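Local coordinates for glycoside hydrolase family 31 (Trueperella pyogenes, PDB 5I0F), which probably hydrolyses the alpha-glucosidic bonds of cycloalternan by a retaining mechanism that passes through a covalent glycosyl-enzyme intermediate, at residues A344-N349 against G399-A404. Numbering follows the deposited sequence.
Sequences ARYVPN and GPEALA. With CA (calcium ion), chain G.
Glu401, in the first turn of helix 400-412, reaches across to Tyr346 and the backbone of Asn349 in a small, partly buried contact between two excursions of the TIM-barrel domain, made by van der Waals packing with a water between them. With CG anti to the backbone N (chi1 -175°) and a bend at chi2 of 73°, the Glu401 chain leaves the helix and passes at a slant by the CE2 and OH corner of Tyr346. Glu401 CB lies 3.3 Å from Tyr346 OH, CG comes near the same hydroxyl, and CD approaches Tyr346 CE2 at 3.6 Å. Carboxylate and ring are far from coplanar, their planes 65° apart, and no direct hydrogen bond joins the segments. Instead, water 2 donates to Glu401 OE1 over 2.8 Å and sits 2.5 Å from Asn349 N, short enough to leave the details of that leg doubtful. The other carboxylate oxygen, OE2, is hydrogen-bonded to His354 NE2, so each oxygen has its own partner and the rotation of the group is restrained. His354 also meets the Tyr346 ring edge-to-face. The Asn349 amide is divided between two tasks: OD1 binds the calcium ion at 2.4 Å, and ND2 donates to Gln352 O. Water 1, another calcium ligand, donates to Val347 O, tying the loop backbone to the metal at a second point. Both segments belong to connections that follow successive parallel strands, 326-329 and 383-388, of the (beta/alpha)8 barrel; the contact thus joins neighbouring beta-to-alpha excursions, the calcium-bearing loop before helix 370-379 and the start of helix 400-412, N-capped by Gly399.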
# COMPACT_ATOMS: atom_id res chain seq x y z
N ALA A 344 4.41 2.36 -31.53
CA ALA A 344 3.71 3.45 -32.21
C ALA A 344 4.72 4.43 -32.78
O ALA A 344 5.77 4.63 -32.19
CB ALA A 344 2.75 4.16 -31.25
N ARG A 345 4.40 4.99 -33.94
CA ARG A 345 5.23 6.00 -34.59
C ARG A 345 4.55 7.36 -34.56
O ARG A 345 3.33 7.47 -34.63
CB ARG A 345 5.54 5.58 -36.04
CG ARG A 345 6.27 4.24 -36.13
CD ARG A 345 6.75 3.90 -37.51
NE ARG A 345 7.83 4.78 -37.93
CZ ARG A 345 8.26 4.96 -39.18
NH1 ARG A 345 9.26 5.80 -39.42
NH2 ARG A 345 7.69 4.32 -40.21
N TYR A 346 5.37 8.41 -34.48
CA TYR A 346 4.88 9.77 -34.27
C TYR A 346 6.01 10.77 -34.52
O TYR A 346 7.19 10.42 -34.48
CB TYR A 346 4.36 9.93 -32.82
CG TYR A 346 5.37 9.44 -31.80
CD1 TYR A 346 5.38 8.10 -31.38
CD2 TYR A 346 6.34 10.30 -31.29
CE1 TYR A 346 6.33 7.64 -30.48
CE2 TYR A 346 7.29 9.84 -30.37
CZ TYR A 346 7.28 8.51 -29.97
OH TYR A 346 8.20 8.06 -29.08
N VAL A 347 5.60 12.02 -34.72
CA VAL A 347 6.51 13.13 -34.81
C VAL A 347 6.87 13.56 -33.37
O VAL A 347 5.98 13.63 -32.52
CB VAL A 347 5.82 14.26 -35.62
CG1 VAL A 347 6.50 15.60 -35.46
CG2 VAL A 347 5.71 13.83 -37.09
N PRO A 348 8.16 13.84 -33.08
CA PRO A 348 8.61 14.40 -31.79
C PRO A 348 7.86 15.68 -31.35
O PRO A 348 7.61 16.55 -32.20
CB PRO A 348 10.09 14.75 -32.04
CG PRO A 348 10.51 13.93 -33.20
CD PRO A 348 9.29 13.66 -34.02
N ASN A 349 7.57 15.79 -30.05
CA ASN A 349 6.67 16.83 -29.45
C ASN A 349 7.23 17.98 -28.57
O ASN A 349 6.45 18.87 -28.14
CB ASN A 349 5.63 16.10 -28.56
CG ASN A 349 4.24 16.17 -29.13
OD1 ASN A 349 4.05 16.10 -30.34
ND2 ASN A 349 3.26 16.28 -28.27
N GLY A 399 15.07 6.90 -25.10
CA GLY A 399 14.96 7.56 -26.39
C GLY A 399 14.61 9.03 -26.24
O GLY A 399 14.31 9.48 -25.13
N PRO A 400 14.63 9.80 -27.36
CA PRO A 400 14.41 11.25 -27.30
C PRO A 400 13.07 11.70 -26.74
O PRO A 400 13.02 12.73 -26.08
CB PRO A 400 14.54 11.72 -28.76
CG PRO A 400 15.24 10.62 -29.47
CD PRO A 400 14.99 9.34 -28.72
N GLU A 401 12.00 10.96 -27.04
CA GLU A 401 10.68 11.33 -26.56
C GLU A 401 10.59 11.30 -25.02
O GLU A 401 10.10 12.25 -24.42
CB GLU A 401 9.61 10.42 -27.17
CG GLU A 401 8.18 10.81 -26.81
CD GLU A 401 7.66 12.06 -27.51
OE1 GLU A 401 8.33 12.65 -28.39
OE2 GLU A 401 6.53 12.47 -27.21
N ALA A 402 11.05 10.22 -24.41
CA ALA A 402 11.07 10.08 -22.94
C ALA A 402 11.96 11.14 -22.28
O ALA A 402 11.56 11.73 -21.27
CB ALA A 402 11.50 8.68 -22.53
N LEU A 403 13.13 11.40 -22.87
CA LEU A 403 14.00 12.46 -22.38
C LEU A 403 13.33 13.81 -22.44
O LEU A 403 13.41 14.56 -21.50
CB LEU A 403 15.33 12.52 -23.15
CG LEU A 403 16.25 11.30 -22.99
CD1 LEU A 403 17.38 11.36 -23.99
CD2 LEU A 403 16.78 11.23 -21.56
N ALA A 404 12.67 14.13 -23.56
CA ALA A 404 11.95 15.41 -23.67
C ALA A 404 10.79 15.51 -22.66
O ALA A 404 10.57 16.56 -22.08
CB ALA A 404 11.46 15.64 -25.09
CA CA G . 2.77 16.65 -32.31
O HOH W 1 3.30 14.26 -32.52
O HOH W 2 9.05 15.37 -28.06
O HOH W 3 0.67 16.67 -31.45